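Local coordinates for protein putative LacI-family transcriptional regulator (Bacteroides fragilis, PDB 3GBV) that probably acts as a DNA-binding transcriptional regulator of the LacI family, whose ligand-sensing part belongs to the periplasmic-binding-protein family, at residues A[72-77]-A[98-103]; A[111-116]-A[259-264]; A[11-16]-A[43-48]. One frame throughout, in Å; residues are numbered along the deposited sequence.

Contact 1 (A[72-77]-A[98-103])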
ATOM      1  N   GLY A  72       9.008 -23.910  18.486  1.00 37.10           N
ATOM      2  CA  GLY A  72       8.234 -22.689  18.461  1.00 36.20           C
ATOM      3  C   GLY A  72       6.884 -22.897  17.810  1.00 34.88           C
ATOM      4  O   GLY A  72       6.656 -23.875  17.084  1.00 35.06           O
ATOM      5  N   VAL A  73       5.983 -21.961  18.070  1.00 31.78           N
ATOM      6  CA  VAL A  73       4.645 -22.025  17.517  1.00 31.30           C
ATOM      7  C   VAL A  73       4.152 -20.661  17.053  1.00 29.21           C
ATOM      8  O   VAL A  73       4.391 -19.658  17.711  1.00 26.35           O
ATOM      9  CB  VAL A  73       3.631 -22.522  18.570  1.00 32.06           C
ATOM     10  CG1 VAL A  73       2.250 -22.644  17.937  1.00 31.46           C
ATOM     11  CG2 VAL A  73       4.088 -23.843  19.162  1.00 31.81           C
HETATM   12  N   MSE A  74       3.492 -20.630  15.900  1.00 28.65           N
HETATM   13  CA  MSE A  74       2.873 -19.407  15.405  1.00 31.30           C
HETATM   14  C   MSE A  74       1.426 -19.891  15.362  1.00 31.69           C
HETATM   15  O   MSE A  74       1.163 -21.054  15.017  1.00 33.01           O
HETATM   16  CB  MSE A  74       3.409 -19.007  14.024  1.00 30.47           C
HETATM   17  CG  MSE A  74       3.157 -20.000  12.901  1.00 37.92           C
HETATM   18 SE   MSE A  74       1.627 -19.433  11.785  1.00 58.77          SE
HETATM   19  CE  MSE A  74       0.151 -20.522  12.533  1.00 42.83           C
ATOM     20  N   PHE A  75       0.488 -19.036  15.744  1.00 30.62           N
ATOM     21  CA  PHE A  75      -0.897 -19.464  15.801  1.00 29.29           C
ATOM     22  C   PHE A  75      -1.881 -18.349  15.495  1.00 28.23           C
ATOM     23  O   PHE A  75      -1.761 -17.245  16.018  1.00 25.93           O
ATOM     24  CB  PHE A  75      -1.138 -20.051  17.200  1.00 31.15           C
ATOM     25  CG  PHE A  75      -2.587 -20.223  17.576  1.00 33.53           C
ATOM     26  CD1 PHE A  75      -3.473 -20.922  16.753  1.00 33.88           C
ATOM     27  CD2 PHE A  75      -3.055 -19.722  18.791  1.00 35.04           C
ATOM     28  CE1 PHE A  75      -4.807 -21.120  17.142  1.00 35.06           C
ATOM     29  CE2 PHE A  75      -4.378 -19.916  19.188  1.00 35.22           C
ATOM     30  CZ  PHE A  75      -5.258 -20.617  18.361  1.00 33.55           C
ATOM     31  N   ALA A  76      -2.843 -18.645  14.628  1.00 28.13           N
ATOM     32  CA  ALA A  76      -3.877 -17.689  14.249  1.00 28.50           C
ATOM     33  C   ALA A  76      -5.144 -18.067  15.005  1.00 30.39           C
ATOM     34  O   ALA A  76      -5.788 -19.060  14.680  1.00 31.25           O
ATOM     35  CB  ALA A  76      -4.131 -17.754  12.759  1.00 28.79           C
ATOM     36  N   PRO A  77      -5.512 -17.280  16.026  1.00 30.76           N
ATOM     37  CA  PRO A  77      -6.710 -17.518  16.852  1.00 32.31           C
ATOM     38  C   PRO A  77      -8.025 -17.150  16.163  1.00 32.54           C
ATOM     39  O   PRO A  77      -8.101 -16.157  15.450  1.00 34.03           O
ATOM     40  CB  PRO A  77      -6.480 -16.630  18.081  1.00 30.34           C
ATOM     41  CG  PRO A  77      -5.008 -16.259  18.019  1.00 30.40           C
ATOM     42  CD  PRO A  77      -4.728 -16.157  16.559  1.00 29.57           C
ATOM     43  N   ILE A  98       3.739 -17.290  18.732  1.00 32.56           N
ATOM     44  CA  ILE A  98       3.440 -16.047  18.049  1.00 32.79           C
ATOM     45  C   ILE A  98       1.994 -15.978  17.563  1.00 31.87           C
ATOM     46  O   ILE A  98       1.479 -16.932  16.977  1.00 30.81           O
ATOM     47  CB  ILE A  98       4.369 -15.870  16.822  1.00 33.05           C
ATOM     48  CG1 ILE A  98       5.821 -15.735  17.290  1.00 32.19           C
ATOM     49  CG2 ILE A  98       3.927 -14.664  15.992  1.00 32.18           C
ATOM     50  CD1 ILE A  98       6.813 -15.700  16.170  1.00 32.07           C
ATOM     51  N   TYR A  99       1.341 -14.850  17.819  1.00 29.99           N
ATOM     52  CA  TYR A  99      -0.019 -14.664  17.346  1.00 30.35           C
ATOM     53  C   TYR A  99       0.014 -13.916  16.023  1.00 29.82           C
ATOM     54  O   TYR A  99       0.829 -13.016  15.812  1.00 26.93           O
ATOM     55  CB  TYR A  99      -0.871 -13.832  18.316  1.00 32.42           C
ATOM     56  CG  TYR A  99      -1.326 -14.533  19.583  1.00 33.78           C
ATOM     57  CD1 TYR A  99      -1.675 -15.891  19.581  1.00 33.67           C
ATOM     58  CD2 TYR A  99      -1.459 -13.819  20.772  1.00 32.82           C
ATOM     59  CE1 TYR A  99      -2.143 -16.513  20.741  1.00 34.39           C
ATOM     60  CE2 TYR A  99      -1.929 -14.431  21.933  1.00 35.17           C
ATOM     61  CZ  TYR A  99      -2.268 -15.773  21.914  1.00 34.17           C
ATOM     62  OH  TYR A  99      -2.720 -16.372  23.070  1.00 35.45           O
ATOM     63  N   ILE A 100      -0.874 -14.311  15.125  1.00 30.11           N
ATOM     64  CA  ILE A 100      -0.999 -13.648  13.850  1.00 30.82           C
ATOM     65  C   ILE A 100      -2.476 -13.335  13.691  1.00 30.89           C
ATOM     66  O   ILE A 100      -3.339 -14.083  14.171  1.00 29.68           O
ATOM     67  CB  ILE A 100      -0.537 -14.530  12.679  1.00 31.91           C
ATOM     68  CG1 ILE A 100      -1.188 -15.908  12.774  1.00 34.43           C
ATOM     69  CG2 ILE A 100       0.971 -14.630  12.676  1.00 31.30           C
ATOM     70  CD1 ILE A 100      -0.811 -16.846  11.635  1.00 37.97           C
ATOM     71  N   ASP A 101      -2.752 -12.210  13.039  1.00 30.61           N
ATOM     72  CA  ASP A 101      -4.107 -11.754  12.775  1.00 31.25           C
ATOM     73  C   ASP A 101      -4.850 -11.194  13.991  1.00 32.03           C
ATOM     74  O   ASP A 101      -5.183 -10.010  14.026  1.00 31.95           O
ATOM     75  CB  ASP A 101      -4.922 -12.879  12.152  1.00 30.67           C
ATOM     76  CG  ASP A 101      -6.208 -12.383  11.571  1.00 30.68           C
ATOM     77  OD1 ASP A 101      -6.135 -11.519  10.669  1.00 31.32           O
ATOM     78  OD2 ASP A 101      -7.275 -12.841  12.023  1.00 31.59           O
ATOM     79  N   SER A 102      -5.113 -12.043  14.982  1.00 32.47           N
ATOM     80  CA  SER A 102      -5.813 -11.610  16.190  1.00 33.03           C
ATOM     81  C   SER A 102      -4.930 -11.754  17.421  1.00 33.75           C
ATOM     82  O   SER A 102      -4.108 -12.668  17.499  1.00 32.43           O
ATOM     83  CB  SER A 102      -7.080 -12.449  16.417  1.00 31.51           C
ATOM     84  OG  SER A 102      -8.017 -12.310  15.365  1.00 33.77           O
ATOM     85  N   GLN A 103      -5.112 -10.851  18.383  1.00 36.09           N
ATOM     86  CA  GLN A 103      -4.367 -10.904  19.638  1.00 39.18           C
ATOM     87  C   GLN A 103      -5.338 -11.499  20.656  1.00 40.56           C
ATOM     88  O   GLN A 103      -6.552 -11.504  20.435  1.00 41.53           O
ATOM     89  CB  GLN A 103      -3.965  -9.501  20.122  1.00 39.94           C
ATOM     90  CG  GLN A 103      -3.361  -8.593  19.069  1.00 45.54           C
ATOM     91  CD  GLN A 103      -2.964  -7.233  19.624  1.00 49.32           C
ATOM     92  OE1 GLN A 103      -2.042  -7.129  20.436  1.00 52.09           O
ATOM     93  NE2 GLN A 103      -3.662  -6.180  19.191  1.00 50.61           N
TER
HETATM   94  O   HOH W   1      -9.761 -14.426  17.313  1.00 33.79           O
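Phe-75 and Tyr-99 lie side by side and point the same way, Phe-75 CD2 meeting Tyr-99 CE1 at 3.9 Å. Over the centre of one face of the Phe-75 ring sits Pro-77 N; at the edge of the Tyr-99 ring, in its plane, lies Phe-75 O. The two strands are parallel neighbours, 4.6 Å apart at closest approach, in the beta-alpha-beta unit in which helix 84-93 connects them, part of the periplasmic-binding-protein fold. Pro-77 crosses the tyrosine at about a right angle, its CG 3.7 Å from Tyr-99 CD1, while the phenol OH is tied to Ala-107 O beyond the contact. Three backbone bonds zip the strands together: Ile-98 N gives its hydrogen to Val-73 O (2.7 Å), Phe-75 N to Ile-98 O (2.6 Å), and Ile-100 N to Phe-75 O, the longest of the three at 3.2 Å. On the opposite face of the sheet, selenomethionine Met-74 has CG between the backbone N and the carbonyl carbon (chi1 62°) and bends at chi2, which brings SE to 3.6 Å from Ile-100 CD1; a further bend at chi3 sets CE, which also touches CD1. This face is covered by helices 23-37 and 254-270, with Ile-31 against Met-74 and Ser-261 against Ile-98 and Ile-100. Ile-100 holds CG1 between its backbone N and carbonyl carbon (chi1 49°), a crowded position that turns the branch toward the neighbouring strand and presses CG1 to 3.5 Å from Ala-76 CB, tighter than usual for two carbons.

Contact 2 (A[111-116]-A[259-264])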
ATOM      1  N   ALA A 111       5.323 -12.580  20.255  1.00 31.35           N
ATOM      2  CA  ALA A 111       5.163 -11.551  19.231  1.00 31.09           C
ATOM      3  C   ALA A 111       3.826 -11.673  18.489  1.00 31.39           C
ATOM      4  O   ALA A 111       3.231 -12.755  18.420  1.00 31.72           O
ATOM      5  CB  ALA A 111       6.313 -11.628  18.242  1.00 28.79           C
ATOM      6  N   PHE A 112       3.370 -10.553  17.932  1.00 29.79           N
ATOM      7  CA  PHE A 112       2.110 -10.488  17.200  1.00 28.26           C
ATOM      8  C   PHE A 112       2.307  -9.789  15.871  1.00 27.34           C
ATOM      9  O   PHE A 112       3.013  -8.784  15.784  1.00 25.69           O
ATOM     10  CB  PHE A 112       1.052  -9.720  18.002  1.00 29.80           C
ATOM     11  CG  PHE A 112      -0.176  -9.345  17.198  1.00 27.93           C
ATOM     12  CD1 PHE A 112      -1.118 -10.305  16.844  1.00 28.74           C
ATOM     13  CD2 PHE A 112      -0.382  -8.028  16.790  1.00 28.39           C
ATOM     14  CE1 PHE A 112      -2.248  -9.959  16.095  1.00 29.05           C
ATOM     15  CE2 PHE A 112      -1.508  -7.670  16.043  1.00 25.95           C
ATOM     16  CZ  PHE A 112      -2.440  -8.638  15.695  1.00 29.53           C
ATOM     17  N   PHE A 113       1.669 -10.336  14.843  1.00 26.51           N
ATOM     18  CA  PHE A 113       1.729  -9.790  13.496  1.00 26.19           C
ATOM     19  C   PHE A 113       0.300  -9.722  13.003  1.00 25.62           C
ATOM     20  O   PHE A 113      -0.387 -10.750  12.895  1.00 24.30           O
ATOM     21  CB  PHE A 113       2.553 -10.691  12.569  1.00 26.18           C
ATOM     22  CG  PHE A 113       4.022 -10.685  12.868  1.00 27.26           C
ATOM     23  CD1 PHE A 113       4.843  -9.693  12.354  1.00 26.89           C
ATOM     24  CD2 PHE A 113       4.583 -11.656  13.695  1.00 28.27           C
ATOM     25  CE1 PHE A 113       6.197  -9.659  12.661  1.00 26.78           C
ATOM     26  CE2 PHE A 113       5.936 -11.631  14.008  1.00 26.78           C
ATOM     27  CZ  PHE A 113       6.743 -10.631  13.490  1.00 26.52           C
ATOM     28  N   GLY A 114      -0.140  -8.503  12.717  1.00 24.37           N
ATOM     29  CA  GLY A 114      -1.489  -8.280  12.240  1.00 24.98           C
ATOM     30  C   GLY A 114      -1.782  -6.793  12.253  1.00 25.94           C
ATOM     31  O   GLY A 114      -0.939  -5.982  12.652  1.00 26.41           O
ATOM     32  N   GLN A 115      -2.973  -6.416  11.817  1.00 24.13           N
ATOM     33  CA  GLN A 115      -3.319  -5.012  11.806  1.00 23.82           C
ATOM     34  C   GLN A 115      -3.766  -4.543  13.169  1.00 22.72           C
ATOM     35  O   GLN A 115      -4.123  -5.338  14.042  1.00 21.41           O
ATOM     36  CB  GLN A 115      -4.463  -4.720  10.831  1.00 24.97           C
ATOM     37  CG  GLN A 115      -4.178  -4.979   9.372  1.00 24.16           C
ATOM     38  CD  GLN A 115      -5.269  -4.426   8.481  1.00 23.54           C
ATOM     39  OE1 GLN A 115      -6.456  -4.511   8.803  1.00 18.87           O
ATOM     40  NE2 GLN A 115      -4.876  -3.867   7.348  1.00 21.73           N
ATOM     41  N   ASN A 116      -3.704  -3.234  13.351  1.00 21.68           N
ATOM     42  CA  ASN A 116      -4.197  -2.626  14.555  1.00 22.65           C
ATOM     43  C   ASN A 116      -5.689  -2.584  14.168  1.00 24.07           C
ATOM     44  O   ASN A 116      -6.137  -1.680  13.443  1.00 19.32           O
ATOM     45  CB  ASN A 116      -3.642  -1.215  14.701  1.00 24.39           C
ATOM     46  CG  ASN A 116      -4.306  -0.458  15.826  1.00 26.03           C
ATOM     47  OD1 ASN A 116      -5.533  -0.381  15.895  1.00 23.04           O
ATOM     48  ND2 ASN A 116      -3.499   0.104  16.718  1.00 27.58           N
ATOM     49  N   PHE A 259       5.820 -14.979   6.780  1.00 27.78           N
ATOM     50  CA  PHE A 259       7.263 -14.942   6.668  1.00 30.18           C
ATOM     51  C   PHE A 259       7.857 -14.434   7.983  1.00 30.22           C
ATOM     52  O   PHE A 259       8.717 -15.083   8.575  1.00 28.49           O
ATOM     53  CB  PHE A 259       7.673 -14.023   5.519  1.00 31.68           C
ATOM     54  CG  PHE A 259       9.138 -14.048   5.225  1.00 34.26           C
ATOM     55  CD1 PHE A 259       9.677 -15.034   4.405  1.00 33.40           C
ATOM     56  CD2 PHE A 259       9.990 -13.115   5.808  1.00 32.94           C
ATOM     57  CE1 PHE A 259      11.046 -15.096   4.163  1.00 35.20           C
ATOM     58  CE2 PHE A 259      11.362 -13.168   5.574  1.00 35.43           C
ATOM     59  CZ  PHE A 259      11.891 -14.166   4.747  1.00 35.35           C
ATOM     60  N   ASN A 260       7.386 -13.278   8.442  1.00 30.71           N
ATOM     61  CA  ASN A 260       7.877 -12.687   9.688  1.00 32.73           C
ATOM     62  C   ASN A 260       7.688 -13.563  10.925  1.00 32.79           C
ATOM     63  O   ASN A 260       8.523 -13.546  11.828  1.00 32.34           O
ATOM     64  CB  ASN A 260       7.214 -11.333   9.920  1.00 34.16           C
ATOM     65  CG  ASN A 260       7.887 -10.228   9.150  1.00 36.34           C
ATOM     66  OD1 ASN A 260       8.458 -10.460   8.086  1.00 38.88           O
ATOM     67  ND2 ASN A 260       7.817  -9.012   9.675  1.00 36.00           N
ATOM     68  N   SER A 261       6.599 -14.322  10.979  1.00 31.85           N
ATOM     69  CA  SER A 261       6.368 -15.184  12.132  1.00 33.33           C
ATOM     70  C   SER A 261       7.529 -16.146  12.305  1.00 32.81           C
ATOM     71  O   SER A 261       8.079 -16.281  13.399  1.00 31.00           O
ATOM     72  CB  SER A 261       5.068 -15.982  11.975  1.00 34.80           C
ATOM     73  OG  SER A 261       3.940 -15.137  12.128  1.00 39.59           O
ATOM     74  N   ILE A 262       7.899 -16.803  11.206  1.00 33.47           N
ATOM     75  CA  ILE A 262       8.990 -17.774  11.198  1.00 34.20           C
ATOM     76  C   ILE A 262      10.329 -17.094  11.443  1.00 34.49           C
ATOM     77  O   ILE A 262      11.173 -17.601  12.188  1.00 33.32           O
ATOM     78  CB  ILE A 262       9.065 -18.514   9.851  1.00 34.19           C
ATOM     79  CG1 ILE A 262       7.713 -19.152   9.523  1.00 33.17           C
ATOM     80  CG2 ILE A 262      10.152 -19.580   9.914  1.00 35.76           C
ATOM     81  CD1 ILE A 262       7.285 -20.233  10.494  1.00 33.44           C
ATOM     82  N   LYS A 263      10.526 -15.946  10.805  1.00 34.82           N
ATOM     83  CA  LYS A 263      11.764 -15.191  10.973  1.00 34.74           C
ATOM     84  C   LYS A 263      11.962 -14.859  12.457  1.00 34.32           C
ATOM     85  O   LYS A 263      13.047 -15.062  13.008  1.00 32.67           O
ATOM     86  CB  LYS A 263      11.706 -13.896  10.160  1.00 35.54           C
ATOM     87  CG  LYS A 263      12.966 -13.041  10.269  1.00 37.77           C
ATOM     88  CD  LYS A 263      12.807 -11.731   9.517  1.00 40.38           C
ATOM     89  CE  LYS A 263      14.059 -10.875   9.618  1.00 42.73           C
ATOM     90  NZ  LYS A 263      14.412 -10.579  11.034  1.00 44.40           N
ATOM     91  N   THR A 264      10.902 -14.357  13.089  1.00 32.71           N
ATOM     92  CA  THR A 264      10.939 -13.997  14.505  1.00 33.00           C
ATOM     93  C   THR A 264      11.296 -15.199  15.380  1.00 33.55           C
ATOM     94  O   THR A 264      12.043 -15.071  16.342  1.00 33.52           O
ATOM     95  CB  THR A 264       9.583 -13.443  14.978  1.00 32.17           C
ATOM     96  OG1 THR A 264       9.202 -12.318  14.165  1.00 28.97           O
ATOM     97  CG2 THR A 264       9.682 -13.008  16.435  1.00 32.20           C
TER
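Phe-113 pushes its ring into the side of helix 259-264, where it makes a CH-pi contact: Asn-260 CB stands over one face, 3.8 Å from the ring centroid and 28° off the normal. It leans toward the rim, 3.4 Å from Phe-113 CE1. The amide of Asn-260 lies beyond the rim near CE1, its plane turned 82° from that of the ring, with ND2 3.5 Å from Phe-113 CE1. Ser-261 N lies over the same face, nearer its rim. Phe-113 CB points toward the helix, and CG anti to the carbonyl carbon (chi1 -70°) lays this ring face under Asn-260. Strand 111-114 and the helix run almost antiparallel here, the helix being one of the layers packed on the parallel sheet of the Rossmann-like half of a type I periplasmic-binding-protein fold. One hydroxyl lies at the ring's edge: Thr-264 OG1 is near the ring plane, 3.1 Å from Phe-113 CZ, and gives its own proton to Asn-260 O (2.7 Å), one turn back in the helix. That carbonyl also accepts Thr-264 N, and the two donors reach it from opposite faces of its plane. Ser-261 OG, 3.9 Å from Phe-113 CD2, is instead bonded to Gln-257 O one turn earlier. Purely apolar contact is slight: Ala-111 CB meets Thr-264 CG2 at 4.1 Å, next to Ile-98 of the adjoining strand.

Contact 3 (A[11-16]-A[43-48])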
ATOM      1  N   PHE A  11       8.908 -25.672  13.812  1.00 33.51           N
ATOM      2  CA  PHE A  11       7.965 -24.621  14.173  1.00 32.42           C
ATOM      3  C   PHE A  11       6.570 -25.067  13.783  1.00 31.21           C
ATOM      4  O   PHE A  11       6.279 -25.248  12.602  1.00 29.09           O
ATOM      5  CB  PHE A  11       8.295 -23.312  13.449  1.00 32.99           C
ATOM      6  CG  PHE A  11       9.695 -22.815  13.685  1.00 33.55           C
ATOM      7  CD1 PHE A  11      10.227 -22.760  14.973  1.00 32.45           C
ATOM      8  CD2 PHE A  11      10.470 -22.370  12.618  1.00 32.40           C
ATOM      9  CE1 PHE A  11      11.511 -22.267  15.192  1.00 32.39           C
ATOM     10  CE2 PHE A  11      11.752 -21.876  12.824  1.00 34.39           C
ATOM     11  CZ  PHE A  11      12.276 -21.823  14.117  1.00 33.11           C
ATOM     12  N   ALA A  12       5.707 -25.253  14.775  1.00 31.25           N
ATOM     13  CA  ALA A  12       4.341 -25.684  14.498  1.00 32.45           C
ATOM     14  C   ALA A  12       3.468 -24.471  14.179  1.00 32.25           C
ATOM     15  O   ALA A  12       3.380 -23.537  14.977  1.00 33.49           O
ATOM     16  CB  ALA A  12       3.781 -26.444  15.701  1.00 29.55           C
ATOM     17  N   CYS A  13       2.828 -24.484  13.017  1.00 31.43           N
ATOM     18  CA  CYS A  13       1.963 -23.378  12.614  1.00 33.12           C
ATOM     19  C   CYS A  13       0.513 -23.843  12.617  1.00 32.26           C
ATOM     20  O   CYS A  13       0.109 -24.645  11.777  1.00 34.47           O
ATOM     21  CB  CYS A  13       2.353 -22.884  11.217  1.00 32.72           C
ATOM     22  SG  CYS A  13       4.135 -22.570  11.020  1.00 34.11           S
ATOM     23  N   LEU A  14      -0.270 -23.339  13.563  1.00 31.43           N
ATOM     24  CA  LEU A  14      -1.669 -23.734  13.680  1.00 30.85           C
ATOM     25  C   LEU A  14      -2.585 -22.684  13.058  1.00 30.46           C
ATOM     26  O   LEU A  14      -2.710 -21.567  13.563  1.00 30.24           O
ATOM     27  CB  LEU A  14      -2.010 -23.949  15.157  1.00 31.92           C
ATOM     28  CG  LEU A  14      -3.328 -24.640  15.509  1.00 33.45           C
ATOM     29  CD1 LEU A  14      -3.373 -26.022  14.864  1.00 33.39           C
ATOM     30  CD2 LEU A  14      -3.455 -24.743  17.036  1.00 32.08           C
ATOM     31  N   LEU A  15      -3.212 -23.054  11.946  1.00 29.09           N
ATOM     32  CA  LEU A  15      -4.099 -22.155  11.223  1.00 28.65           C
ATOM     33  C   LEU A  15      -5.464 -22.800  11.005  1.00 28.77           C
ATOM     34  O   LEU A  15      -5.598 -24.027  11.040  1.00 28.62           O
ATOM     35  CB  LEU A  15      -3.492 -21.814   9.859  1.00 28.17           C
ATOM     36  CG  LEU A  15      -2.063 -21.274   9.803  1.00 29.85           C
ATOM     37  CD1 LEU A  15      -1.582 -21.286   8.359  1.00 28.14           C
ATOM     38  CD2 LEU A  15      -2.015 -19.875  10.379  1.00 30.44           C
ATOM     39  N   PRO A  16      -6.501 -21.980  10.785  1.00 29.39           N
ATOM     40  CA  PRO A  16      -7.860 -22.486  10.554  1.00 29.90           C
ATOM     41  C   PRO A  16      -7.949 -23.271   9.246  1.00 31.35           C
ATOM     42  O   PRO A  16      -7.377 -22.860   8.233  1.00 29.86           O
ATOM     43  CB  PRO A  16      -8.700 -21.208  10.483  1.00 30.23           C
ATOM     44  CG  PRO A  16      -7.937 -20.231  11.321  1.00 28.48           C
ATOM     45  CD  PRO A  16      -6.507 -20.511  10.918  1.00 29.32           C
ATOM     46  N   ILE A  43      15.437 -25.744   9.354  1.00 49.79           N
ATOM     47  CA  ILE A  43      14.204 -25.567  10.113  1.00 47.69           C
ATOM     48  C   ILE A  43      13.056 -26.144   9.301  1.00 46.92           C
ATOM     49  O   ILE A  43      13.126 -26.195   8.074  1.00 47.62           O
ATOM     50  CB  ILE A  43      13.893 -24.076  10.362  1.00 46.60           C
ATOM     51  CG1 ILE A  43      13.757 -23.347   9.024  1.00 45.87           C
ATOM     52  CG2 ILE A  43      14.983 -23.447  11.210  1.00 47.18           C
ATOM     53  CD1 ILE A  43      13.246 -21.935   9.140  1.00 45.71           C
ATOM     54  N   SER A  44      12.002 -26.580   9.981  1.00 45.12           N
ATOM     55  CA  SER A  44      10.843 -27.122   9.289  1.00 43.62           C
ATOM     56  C   SER A  44       9.561 -26.600   9.918  1.00 42.83           C
ATOM     57  O   SER A  44       9.391 -26.605  11.141  1.00 41.94           O
ATOM     58  CB  SER A  44      10.858 -28.657   9.304  1.00 44.23           C
ATOM     59  OG  SER A  44      10.801 -29.179  10.618  1.00 45.51           O
ATOM     60  N   ALA A  45       8.663 -26.132   9.066  1.00 41.95           N
ATOM     61  CA  ALA A  45       7.395 -25.601   9.517  1.00 42.34           C
ATOM     62  C   ALA A  45       6.344 -26.682   9.370  1.00 42.60           C
ATOM     63  O   ALA A  45       6.055 -27.128   8.255  1.00 42.44           O
ATOM     64  CB  ALA A  45       7.016 -24.397   8.689  1.00 41.83           C
ATOM     65  N   ASN A  46       5.786 -27.110  10.497  1.00 41.58           N
ATOM     66  CA  ASN A  46       4.756 -28.132  10.476  1.00 41.51           C
ATOM     67  C   ASN A  46       3.381 -27.482  10.576  1.00 40.43           C
ATOM     68  O   ASN A  46       2.920 -27.100  11.656  1.00 40.15           O
ATOM     69  CB  ASN A  46       4.961 -29.130  11.617  1.00 43.75           C
ATOM     70  CG  ASN A  46       3.863 -30.166  11.672  1.00 46.46           C
ATOM     71  OD1 ASN A  46       3.387 -30.631  10.636  1.00 48.72           O
ATOM     72  ND2 ASN A  46       3.458 -30.542  12.880  1.00 47.43           N
ATOM     73  N   ILE A  47       2.731 -27.359   9.428  1.00 38.56           N
ATOM     74  CA  ILE A  47       1.422 -26.749   9.361  1.00 38.79           C
ATOM     75  C   ILE A  47       0.316 -27.746   9.655  1.00 38.01           C
ATOM     76  O   ILE A  47       0.250 -28.808   9.044  1.00 37.39           O
ATOM     77  CB  ILE A  47       1.162 -26.158   7.965  1.00 38.93           C
ATOM     78  CG1 ILE A  47       2.275 -25.172   7.598  1.00 38.81           C
ATOM     79  CG2 ILE A  47      -0.204 -25.485   7.938  1.00 39.13           C
ATOM     80  CD1 ILE A  47       2.155 -24.609   6.193  1.00 37.98           C
ATOM     81  N   THR A  48      -0.541 -27.415  10.612  1.00 37.59           N
ATOM     82  CA  THR A  48      -1.676 -28.275  10.913  1.00 38.11           C
ATOM     83  C   THR A  48      -2.869 -27.352  10.937  1.00 36.42           C
ATOM     84  O   THR A  48      -2.774 -26.216  11.401  1.00 36.82           O
ATOM     85  CB  THR A  48      -1.572 -28.996  12.286  1.00 38.50           C
ATOM     86  OG1 THR A  48      -1.807 -28.065  13.348  1.00 43.56           O
ATOM     87  CG2 THR A  48      -0.211 -29.627  12.453  1.00 38.32           C
TER
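Phe-11 O takes two hydrogens from strand 43-48: the N-H of Asn-46 at 2.9 Å, and the weaker CA-H of Ala-45, whose CA is 3.3 Å away. The same residue gives its own N-H to Ser-44 O (2.9 Å), a nearly straight bond of 167°. The ladder continues up the strands with Cys-13 N to Asn-46 O at 3.0 Å, Thr-48 N to Cys-13 O at 3.1 Å, and Leu-15 N to Thr-48 O at 3.2 Å. Five bonds, alternating in direction between the strands, make a regular parallel pairing of two strands whose directions are twisted 26° apart. Side chains alternate accordingly. Phe-11, Cys-13, Ala-45 and Ile-47 share one face; there the Phe-11 ring approaches Ile-43 obliquely, CE2 being 3.9 Å from Ile-43 CB, and Cys-13 SG rests by Ala-45 CB. Helix 23-37 covers Ala-45 and Ile-47, while helix 254-270 packs on Phe-11 and Ile-43. The other face carries Ala-12, Leu-14, Asn-46 and Thr-48. Thr-48 OG1 comes within 3.0 Å of Leu-14 CD1, so short that the exact placing of one group or the other is doubtful. This hydroxyl is buried by the contact and has no hydrogen-bond partner in the model. Strand 43-50 is outermost in the chain's parallel sheet and strand 9-16 is next to it, the two joined through helix 23-37 as the first beta-alpha-beta unit of a sheet with strand order 2-1-3-4-5-6, whose first five strands follow the 2-1-3-4-5 order of type I periplasmic binding proteins.

Overall arrangement
All three contacts lie in one lobe, on a single parallel sheet. Contact 3 supplies its outermost pair and joins contact 1, about 11 Å away between centres, through Gly-72 O and Ala-12 N (2.9 Å). Contact 1 in turn reaches contact 2, about 8 Å off, through Tyr-99 N and Ala-111 O (2.9 Å) and Asp-101 N and Phe-113 O (2.8 Å). Helix 254-270 spans the sheet: Ile-262 CG2 touches Phe-11 CD2 at 3.9 Å, linking contacts 2 and 3 across about 14 Å. A bound 1,2-ethanediol, probably from the crystallisation liquor, lies about 4 Å from the Phe-75 side chain in contact 1.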